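Local coordinates for protein putative antitoxin VapB45 (Mycobacterium tuberculosis, PDB 5AF3) that is possibly the antitoxin of a type II toxin-antitoxin pair, with VapC45 as its cognate toxin, and probably binds DNA through a helix-turn-helix domain, at residues P55-L60 and A76-L81; P16-A21 and L70-I75; D199-R204 and Y225-D230; G181-V186 and R233-A238. All coordinates share one frame; numbering follows the deposited sequence.

Contact 1 of 4, residues P55-L60 and A76-L81; sequences PIITAL and AEAYVL
Glu77 reaches from helix 72-86 to the loop 55-60 and can be followed from base to tip. Glu77 CB lies 4.0 Å from Ile57 CG2. The chain then runs on extended, with chi2 at 170°, and carries the carboxylate to Thr58. There OE1 takes two bonds from one residue. Thr58 OG1 donates to Glu77 OE1 at 2.6 Å, from the syn side and 18° out of the carboxylate plane. Thr58 N donates to the same Glu77 OE1 at 2.8 Å, nearly along the C-O axis. The Thr58 hydroxyl stands beside its own backbone N (chi1 -55°), which lets both donors converge. OE2 of Glu77 is bonded to His108 ND1.

One helical turn further on, Leu81 presents CD1 to both isoleucines. Leu81 CD1 touches Ile57 CG2 at 3.5 Å and is tight against Ile56 CD1 at 3.4 Å. Ile57 also sends CD1 to Ala78 CB at 4.0 Å. Trp37 and Leu98 extend this apolar patch from helices 31-38 and 95-105.

The buried carboxylate thus has partners on both oxygens. Two donors on OE1 would probably favour the ionised form, and they fix the loop to the helix beside an apolar patch.

Contact 2 of 4, residues P16-A21 and L70-I75; sequences PLYTLA and LPFVGI
The carbonyl oxygen of Leu70 is gripped by two successive backbone amides. Leu17 N lies 2.8 Å from Leu70 O, well above the carbonyl plane. Tyr18 N reaches Leu70 O at 3.2 Å, on a more bent bond of 142° and from the same face of that plane. The return bond, Leu70 N to Tyr18 O, is 3.0 Å and nearly straight.

Beyond this bonded edge, Tyr18 turns its ring over the start of helix 72-86. Ile75 CD1 sits 3.6 Å from the ring centroid of Tyr18, almost on the normal, in a CH-pi contact. The CG1 branch of Ile75 is anti to the backbone N (chi1 -150°) and carries CD1 over the ring, while Ile75 CG2 touches Tyr18 CE2 at 3.7 Å. Phe72 lies alongside, and the Tyr18 OH meets its ring edge in plane, 3.6 Å from Phe72 CD1. That hydroxyl bonds to Gly194 O. Leu187 of strand 185-187 packs on Tyr18, Phe72 and Ile75. The side chains of Leu20 and Leu70 cross at about a right angle, with Leu20 CD2 against Leu70 CG.

Two residues facing one make a classic beta bulge, here in a small antiparallel pairing of strands 18-19 and 68-70 within the putative DNA-binding helix-turn-helix domain.

Contact 3 of 4, residues D199-R204 and Y225-D230; sequences DGSGVR and YGVTPD
Val203 lies across the Tyr225 side chain at about a right angle. Its two methyls meet different groups. Val203 CG1 is anti to the backbone N (chi1 173°) and meets the ring obliquely, 3.8 Å from Tyr225 CD1. Val203 CG2 turns to the backbone instead and lies 3.4 Å from Tyr225 O.

That same carbonyl is the polar point of the contact. Ser201 OG donates to Tyr225 O over 3.2 Å, a rather long bond that arrives close to head-on to the carbonyl (C=O...O angle 165°). The serine oxygen stands between its backbone N and carbonyl carbon (chi1 68°). From there it can also accept a weak bond of 3.4 Å from Val203 N to Ser201 OG. The hydroxyl thus links weakly within residues 201-203 and bonds to the carbonyl of Tyr225. Ser201 CB rests against the next carbonyl, 3.5 Å from Gly226 O. The methyl CG1 of Val227 comes to 4.0 Å from Ser201 OG.

Gly226 is where the chain leaves the helix, with a positive phi. Gly202 also has positive phi, which turns the loop between Ser201 and Val203, the two loop residues that carry the contact.

The contact lies at the surface, within the DUF433 family region. The loop 199-204 leads from strand 197-198 into helix 206-213, and the segment 225-230 joins helix 218-225 to helix 229-236. Val208 of helix 206-213 packs on both Val203 and Tyr225, Pro211 of that helix touches the tyrosine as well, and Val227 packs on Phe198 of strand 197-198.

Contact 4 of 4, residues G181-V186 and R233-A238; sequences GDANVV and RDALDA
With chi1 at -71°, Asp234 holds its carboxylate beside its own backbone N and turned to the residues 181-183. Asp182 has nearly the same first torsion, -67°, and this leaves the two carboxylates near each other without touching: Asp182 OD2 and Asp234 OD2 are 4.7 Å apart.

OD2 of Asp234 is the atom that approaches the short 3-10 turn most closely. Asp234 OD2 lies 3.5 Å from Asp182 N, with no direct bond between them, and 3.7 Å from Asp182 CB. A water molecule joins the two sides. It accepts from Asp182 N at 2.9 Å and donates to Asp234 OD2 at 2.7 Å, the second bond being weak in its geometry.

Beside this polar link the packing is small and apolar. Ala183 points its methyl at the helix, where Ala183 CB is 4.2 Å from Asp234 CB. Ala183 CB also lies 4.5 Å from Ala235 CB. Phe198 of strand 197-198 packs on both alanines.

The contact places the turn before strand 185-187 against the last helix, 229-236. Gln231 of that helix adds a direct bond, from its NE2 to Asp182 O. Just beyond, Asp237 bonds to His159 and Tyr160 of the second subunit, so the segment 233-238 also takes part in the contact with that subunit.

The chemistry implies a modest link. The water gives Asp234 OD2 an indirect link to the Asp182 amide. If both carboxylates are ionised, their separation is probably mildly unfavourable.

How the contacts relate
Contacts 1 and 2 are buried and share helix 72-86, each holding a different chain segment against it. They touch where Thr58 and Leu60 pack on Pro71, and both lie within the putative DNA-binding domain. Contacts 3 and 4 lie about 24 and 21 Å from contact 2 between centres. The segment of contact 3 runs into the start of helix 229-236, and contact 4 uses residues near its far end. A probable backbone bond from Asp199 N to Asn184 O joins them. Contact 3 is a surface contact and contact 4 partly buried. Chemistry follows place: carboxylate or backbone strand bonds beside close apolar packing in the core, against a single hydroxyl bond or a water link nearer the surface.

Contact 1 of 4, residues P55-L60 and A76-L81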
# COMPACT_ATOMS: atom_id res chain seq x y z
N PRO A 55 7.34 10.46 24.88
CA PRO A 55 6.60 10.48 23.60
C PRO A 55 7.12 11.52 22.62
O PRO A 55 7.51 12.62 23.03
CB PRO A 55 5.17 10.84 24.03
CG PRO A 55 5.08 10.43 25.45
CD PRO A 55 6.44 10.75 26.02
N ILE A 56 7.12 11.19 21.33
CA ILE A 56 7.42 12.17 20.30
C ILE A 56 6.22 12.57 19.41
O ILE A 56 6.35 13.37 18.48
CB ILE A 56 8.65 11.76 19.41
CG1 ILE A 56 8.44 10.39 18.75
CG2 ILE A 56 9.93 11.77 20.26
CD1 ILE A 56 9.54 10.01 17.69
N ILE A 57 5.06 12.00 19.71
CA ILE A 57 3.79 12.47 19.12
C ILE A 57 2.75 12.77 20.20
O ILE A 57 2.83 12.28 21.33
CB ILE A 57 3.21 11.49 18.08
CG1 ILE A 57 2.81 10.14 18.70
CG2 ILE A 57 4.21 11.30 16.90
CD1 ILE A 57 2.19 9.13 17.67
N THR A 58 1.77 13.59 19.83
CA THR A 58 0.70 13.97 20.76
C THR A 58 -0.29 12.79 20.86
O THR A 58 -0.87 12.37 19.86
CB THR A 58 0.02 15.29 20.31
OG1 THR A 58 1.02 16.31 20.16
CG2 THR A 58 -1.07 15.78 21.34
N ALA A 59 -0.41 12.24 22.07
CA ALA A 59 -1.33 11.14 22.37
C ALA A 59 -2.06 11.43 23.67
O ALA A 59 -1.54 12.14 24.53
CB ALA A 59 -0.59 9.82 22.47
N LEU A 60 -3.24 10.86 23.83
CA LEU A 60 -4.06 11.10 25.02
C LEU A 60 -4.46 9.75 25.58
O LEU A 60 -4.48 8.76 24.82
CB LEU A 60 -5.32 11.92 24.65
CG LEU A 60 -5.14 13.36 24.12
CD1 LEU A 60 -6.15 13.70 23.01
CD2 LEU A 60 -5.18 14.40 25.23
N ALA A 76 -0.78 13.94 12.59
CA ALA A 76 -0.05 14.79 11.66
C ALA A 76 1.44 14.68 12.02
O ALA A 76 2.29 14.51 11.14
CB ALA A 76 -0.54 16.28 11.79
N GLU A 77 1.74 14.75 13.33
CA GLU A 77 3.12 14.56 13.83
C GLU A 77 3.63 13.14 13.47
O GLU A 77 4.76 12.97 12.98
CB GLU A 77 3.13 14.80 15.34
CG GLU A 77 2.81 16.28 15.67
CD GLU A 77 2.56 16.55 17.15
OE1 GLU A 77 2.13 15.61 17.86
OE2 GLU A 77 2.83 17.72 17.57
N ALA A 78 2.79 12.13 13.65
CA ALA A 78 3.15 10.74 13.28
C ALA A 78 3.41 10.62 11.77
O ALA A 78 4.33 9.91 11.34
CB ALA A 78 2.08 9.73 13.74
N TYR A 79 2.61 11.31 10.97
CA TYR A 79 2.74 11.31 9.53
C TYR A 79 4.10 11.87 9.12
O TYR A 79 4.82 11.26 8.30
CB TYR A 79 1.61 12.09 8.87
CG TYR A 79 1.82 12.32 7.39
CD1 TYR A 79 1.51 11.33 6.44
CD2 TYR A 79 2.30 13.55 6.94
CE1 TYR A 79 1.68 11.57 5.10
CE2 TYR A 79 2.46 13.79 5.62
CZ TYR A 79 2.18 12.81 4.70
OH TYR A 79 2.37 13.11 3.37
N VAL A 80 4.48 12.99 9.73
CA VAL A 80 5.77 13.63 9.40
C VAL A 80 6.96 12.77 9.85
O VAL A 80 7.88 12.56 9.08
CB VAL A 80 5.84 15.03 9.97
CG1 VAL A 80 7.27 15.63 9.82
CG2 VAL A 80 4.82 15.95 9.21
N LEU A 81 6.91 12.27 11.08
CA LEU A 81 7.93 11.35 11.58
C LEU A 81 8.05 10.09 10.71
O LEU A 81 9.13 9.56 10.54
CB LEU A 81 7.62 10.94 12.99
CG LEU A 81 7.80 11.99 14.09
CD1 LEU A 81 7.39 11.39 15.40
CD2 LEU A 81 9.31 12.43 14.10

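Contact 2 of 4, residues P16-A21 and L70-I75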
# COMPACT_ATOMS: atom_id res chain seq x y z
N PRO A 16 -9.16 12.44 21.22
CA PRO A 16 -8.48 11.34 20.51
C PRO A 16 -9.38 10.74 19.44
O PRO A 16 -10.50 10.28 19.72
CB PRO A 16 -8.14 10.32 21.60
CG PRO A 16 -8.86 10.74 22.82
CD PRO A 16 -9.44 12.11 22.63
N LEU A 17 -8.88 10.77 18.21
CA LEU A 17 -9.66 10.48 17.04
C LEU A 17 -9.27 9.13 16.42
O LEU A 17 -10.08 8.48 15.75
CB LEU A 17 -9.43 11.62 16.03
CG LEU A 17 -10.54 12.33 15.26
CD1 LEU A 17 -11.72 12.75 16.17
CD2 LEU A 17 -9.96 13.56 14.52
N TYR A 18 -8.03 8.69 16.67
CA TYR A 18 -7.47 7.53 16.00
C TYR A 18 -6.93 6.53 17.02
O TYR A 18 -6.24 6.91 17.95
CB TYR A 18 -6.34 7.96 15.04
CG TYR A 18 -6.72 8.99 14.01
CD1 TYR A 18 -7.35 8.61 12.84
CD2 TYR A 18 -6.48 10.35 14.22
CE1 TYR A 18 -7.72 9.55 11.89
CE2 TYR A 18 -6.83 11.31 13.28
CZ TYR A 18 -7.48 10.90 12.12
OH TYR A 18 -7.83 11.80 11.15
N THR A 19 -7.26 5.24 16.86
CA THR A 19 -6.57 4.19 17.64
C THR A 19 -5.21 4.04 16.95
O THR A 19 -5.06 4.48 15.82
CB THR A 19 -7.28 2.83 17.52
OG1 THR A 19 -7.16 2.35 16.17
CG2 THR A 19 -8.77 2.94 17.91
N LEU A 20 -4.25 3.35 17.60
CA LEU A 20 -2.94 3.14 16.94
C LEU A 20 -3.06 2.20 15.75
O LEU A 20 -2.33 2.35 14.78
CB LEU A 20 -1.84 2.69 17.90
CG LEU A 20 -1.55 3.63 19.09
CD1 LEU A 20 -0.52 3.02 20.00
CD2 LEU A 20 -1.14 5.06 18.67
N ALA A 21 -3.96 1.24 15.85
CA ALA A 21 -4.29 0.33 14.74
C ALA A 21 -4.71 1.09 13.46
O ALA A 21 -4.20 0.81 12.36
CB ALA A 21 -5.41 -0.66 15.20
N LEU A 70 -4.78 9.15 19.41
CA LEU A 70 -4.19 10.31 18.75
C LEU A 70 -5.24 11.35 18.35
O LEU A 70 -6.15 11.07 17.57
CB LEU A 70 -3.41 9.87 17.52
CG LEU A 70 -2.39 8.74 17.72
CD1 LEU A 70 -1.68 8.48 16.36
CD2 LEU A 70 -1.42 9.12 18.82
N PRO A 71 -5.07 12.57 18.85
CA PRO A 71 -5.87 13.67 18.29
C PRO A 71 -5.31 13.97 16.89
O PRO A 71 -4.24 13.40 16.52
CB PRO A 71 -5.65 14.81 19.30
CG PRO A 71 -4.27 14.53 19.91
CD PRO A 71 -4.11 13.00 19.89
N PHE A 72 -5.97 14.81 16.11
CA PHE A 72 -5.54 15.05 14.75
C PHE A 72 -4.10 15.60 14.63
O PHE A 72 -3.32 15.20 13.73
CB PHE A 72 -6.50 15.96 13.96
CG PHE A 72 -6.11 16.09 12.53
CD1 PHE A 72 -6.45 15.08 11.61
CD2 PHE A 72 -5.34 17.16 12.10
CE1 PHE A 72 -6.04 15.22 10.28
CE2 PHE A 72 -4.94 17.29 10.77
CZ PHE A 72 -5.30 16.31 9.86
N VAL A 73 -3.76 16.53 15.52
CA VAL A 73 -2.37 17.04 15.54
C VAL A 73 -1.35 15.89 15.73
O VAL A 73 -0.24 15.95 15.12
CB VAL A 73 -2.15 18.18 16.60
CG1 VAL A 73 -2.24 17.65 18.00
CG2 VAL A 73 -0.80 18.92 16.32
N GLY A 74 -1.69 14.89 16.56
CA GLY A 74 -0.83 13.73 16.81
C GLY A 74 -0.65 12.84 15.57
O GLY A 74 0.45 12.30 15.33
N ILE A 75 -1.72 12.61 14.81
CA ILE A 75 -1.54 11.83 13.57
C ILE A 75 -0.71 12.61 12.54
O ILE A 75 0.04 12.01 11.74
CB ILE A 75 -2.88 11.29 12.97
CG1 ILE A 75 -2.57 9.97 12.23
CG2 ILE A 75 -3.54 12.29 12.03
CD1 ILE A 75 -3.81 9.23 11.74

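Contact 3 of 4, residues D199-R204 and Y225-D230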
# COMPACT_ATOMS: atom_id res chain seq x y z
N ASP A 199 -11.40 13.47 -0.94
CA ASP A 199 -11.48 14.93 -0.73
C ASP A 199 -12.62 15.51 -1.60
O ASP A 199 -13.32 16.45 -1.21
CB ASP A 199 -10.15 15.57 -1.12
CG ASP A 199 -10.07 17.06 -0.78
OD1 ASP A 199 -10.64 17.48 0.27
OD2 ASP A 199 -9.37 17.77 -1.54
N GLY A 200 -12.78 14.94 -2.79
CA GLY A 200 -13.69 15.47 -3.81
C GLY A 200 -15.17 15.26 -3.54
O GLY A 200 -16.00 16.03 -4.03
N SER A 201 -15.52 14.23 -2.77
CA SER A 201 -16.95 14.01 -2.41
C SER A 201 -17.23 13.92 -0.90
O SER A 201 -18.39 13.86 -0.50
CB SER A 201 -17.42 12.72 -3.09
OG SER A 201 -16.75 11.60 -2.51
N GLY A 202 -16.18 13.87 -0.07
CA GLY A 202 -16.33 13.71 1.38
C GLY A 202 -16.77 12.32 1.82
O GLY A 202 -17.07 12.10 3.01
N VAL A 203 -16.75 11.35 0.89
CA VAL A 203 -17.11 9.96 1.20
C VAL A 203 -15.95 9.16 1.79
O VAL A 203 -14.86 9.24 1.28
CB VAL A 203 -17.64 9.23 -0.07
CG1 VAL A 203 -17.86 7.71 0.18
CG2 VAL A 203 -18.91 9.94 -0.58
N ARG A 204 -16.23 8.40 2.85
CA ARG A 204 -15.25 7.50 3.46
C ARG A 204 -14.89 6.43 2.45
O ARG A 204 -15.78 5.78 1.89
CB ARG A 204 -15.80 6.91 4.73
CG ARG A 204 -15.88 7.91 5.90
CD ARG A 204 -16.30 7.24 7.21
NE ARG A 204 -17.11 6.07 6.91
CZ ARG A 204 -17.33 5.06 7.74
NH1 ARG A 204 -16.82 5.10 8.97
NH2 ARG A 204 -18.08 4.03 7.34
N TYR A 225 -21.21 7.32 -5.47
CA TYR A 225 -20.37 7.86 -4.39
C TYR A 225 -19.57 9.11 -4.78
O TYR A 225 -18.75 9.62 -4.00
CB TYR A 225 -19.47 6.76 -3.76
CG TYR A 225 -20.33 5.77 -2.99
CD1 TYR A 225 -20.66 5.98 -1.64
CD2 TYR A 225 -20.88 4.65 -3.63
CE1 TYR A 225 -21.50 5.08 -0.94
CE2 TYR A 225 -21.71 3.77 -2.95
CZ TYR A 225 -22.00 3.97 -1.60
OH TYR A 225 -22.86 3.07 -0.96
N GLY A 226 -19.82 9.60 -5.99
CA GLY A 226 -19.32 10.93 -6.41
C GLY A 226 -17.84 10.97 -6.73
O GLY A 226 -17.17 11.97 -6.47
N VAL A 227 -17.33 9.86 -7.25
CA VAL A 227 -15.92 9.77 -7.64
C VAL A 227 -15.92 9.19 -9.03
O VAL A 227 -16.99 8.95 -9.61
CB VAL A 227 -15.09 8.85 -6.68
CG1 VAL A 227 -14.85 9.53 -5.36
CG2 VAL A 227 -15.78 7.53 -6.46
N THR A 228 -14.73 8.96 -9.57
CA THR A 228 -14.59 8.38 -10.88
C THR A 228 -14.20 6.90 -10.72
O THR A 228 -13.74 6.51 -9.64
CB THR A 228 -13.56 9.22 -11.65
OG1 THR A 228 -13.79 9.13 -13.06
CG2 THR A 228 -12.20 8.77 -11.34
N PRO A 229 -14.44 6.04 -11.76
CA PRO A 229 -13.95 4.65 -11.70
C PRO A 229 -12.45 4.54 -11.50
O PRO A 229 -12.00 3.68 -10.71
CB PRO A 229 -14.38 4.06 -13.06
CG PRO A 229 -15.60 4.83 -13.40
CD PRO A 229 -15.27 6.25 -12.97
N ASP A 230 -11.67 5.38 -12.17
CA ASP A 230 -10.21 5.38 -11.98
C ASP A 230 -9.81 5.70 -10.54
O ASP A 230 -8.92 5.05 -9.97
CB ASP A 230 -9.53 6.35 -12.94
CG ASP A 230 -9.37 5.77 -14.34
OD1 ASP A 230 -9.63 4.55 -14.54
OD2 ASP A 230 -8.99 6.53 -15.25

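Contact 4 of 4, residues G181-V186 and R233-A238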
# COMPACT_ATOMS: atom_id res chain seq x y z
N GLY A 181 -3.14 7.90 -4.47
CA GLY A 181 -2.93 8.44 -5.79
C GLY A 181 -3.95 9.51 -6.15
O GLY A 181 -4.34 10.32 -5.31
N ASP A 182 -4.40 9.48 -7.40
CA ASP A 182 -5.36 10.46 -7.89
C ASP A 182 -6.78 10.36 -7.29
O ASP A 182 -7.62 11.21 -7.60
CB ASP A 182 -5.40 10.47 -9.43
CG ASP A 182 -4.09 10.99 -10.05
OD1 ASP A 182 -3.48 11.96 -9.52
OD2 ASP A 182 -3.68 10.41 -11.07
N ALA A 183 -7.03 9.39 -6.41
CA ALA A 183 -8.28 9.43 -5.61
C ALA A 183 -8.32 10.63 -4.67
O ALA A 183 -9.38 10.97 -4.13
CB ALA A 183 -8.50 8.13 -4.79
N ASN A 184 -7.14 11.25 -4.44
CA ASN A 184 -7.03 12.35 -3.46
C ASN A 184 -7.75 12.08 -2.15
O ASN A 184 -8.66 12.80 -1.77
CB ASN A 184 -7.44 13.68 -4.09
CG ASN A 184 -6.62 13.98 -5.31
OD1 ASN A 184 -5.41 13.84 -5.29
ND2 ASN A 184 -7.27 14.38 -6.40
N VAL A 185 -7.32 11.03 -1.47
CA VAL A 185 -7.87 10.64 -0.20
C VAL A 185 -7.13 11.41 0.88
O VAL A 185 -5.88 11.50 0.86
CB VAL A 185 -7.77 9.12 0.01
CG1 VAL A 185 -8.03 8.72 1.45
CG2 VAL A 185 -8.76 8.43 -1.00
N VAL A 186 -7.92 11.94 1.81
CA VAL A 186 -7.40 12.75 2.91
C VAL A 186 -7.84 12.30 4.28
O VAL A 186 -8.87 11.62 4.46
CB VAL A 186 -7.77 14.26 2.71
CG1 VAL A 186 -7.17 14.79 1.46
CG2 VAL A 186 -9.33 14.47 2.68
N ARG A 233 -10.44 2.60 -8.43
CA ARG A 233 -9.37 1.60 -8.57
C ARG A 233 -8.16 2.02 -7.73
O ARG A 233 -7.57 1.18 -7.01
CB ARG A 233 -8.98 1.41 -10.04
CG ARG A 233 -9.99 0.59 -10.84
CD ARG A 233 -9.78 0.75 -12.38
NE ARG A 233 -11.00 0.37 -13.07
CZ ARG A 233 -11.79 1.18 -13.77
NH1 ARG A 233 -11.48 2.46 -13.99
NH2 ARG A 233 -12.89 0.68 -14.30
N ASP A 234 -7.83 3.32 -7.80
CA ASP A 234 -6.76 3.89 -6.97
C ASP A 234 -6.99 3.69 -5.47
O ASP A 234 -6.08 3.30 -4.73
CB ASP A 234 -6.60 5.39 -7.29
CG ASP A 234 -6.01 5.63 -8.65
OD1 ASP A 234 -5.55 4.65 -9.29
OD2 ASP A 234 -6.01 6.80 -9.08
N ALA A 235 -8.21 3.93 -5.01
CA ALA A 235 -8.51 3.70 -3.59
C ALA A 235 -8.36 2.23 -3.22
O ALA A 235 -7.80 1.91 -2.19
CB ALA A 235 -9.92 4.21 -3.22
N LEU A 236 -8.87 1.33 -4.06
CA LEU A 236 -8.88 -0.06 -3.74
C LEU A 236 -7.49 -0.61 -3.52
O LEU A 236 -7.27 -1.41 -2.62
CB LEU A 236 -9.57 -0.80 -4.91
CG LEU A 236 -10.20 -2.16 -4.75
CD1 LEU A 236 -11.26 -2.19 -3.64
CD2 LEU A 236 -10.79 -2.52 -6.16
N ASP A 237 -6.56 -0.15 -4.37
CA ASP A 237 -5.18 -0.64 -4.54
C ASP A 237 -4.14 0.11 -3.72
O ASP A 237 -2.95 -0.16 -3.84
CB ASP A 237 -4.77 -0.54 -6.04
CG ASP A 237 -5.66 -1.38 -6.98
OD1 ASP A 237 -6.14 -2.44 -6.56
OD2 ASP A 237 -5.86 -0.98 -8.15
N ALA A 238 -4.58 1.08 -2.93
CA ALA A 238 -3.66 1.79 -2.01
C ALA A 238 -2.99 0.89 -0.93
O ALA A 238 -3.69 0.23 -0.17
CB ALA A 238 -4.38 3.01 -1.36
O HOH W 1 -3.39 7.36 -9.07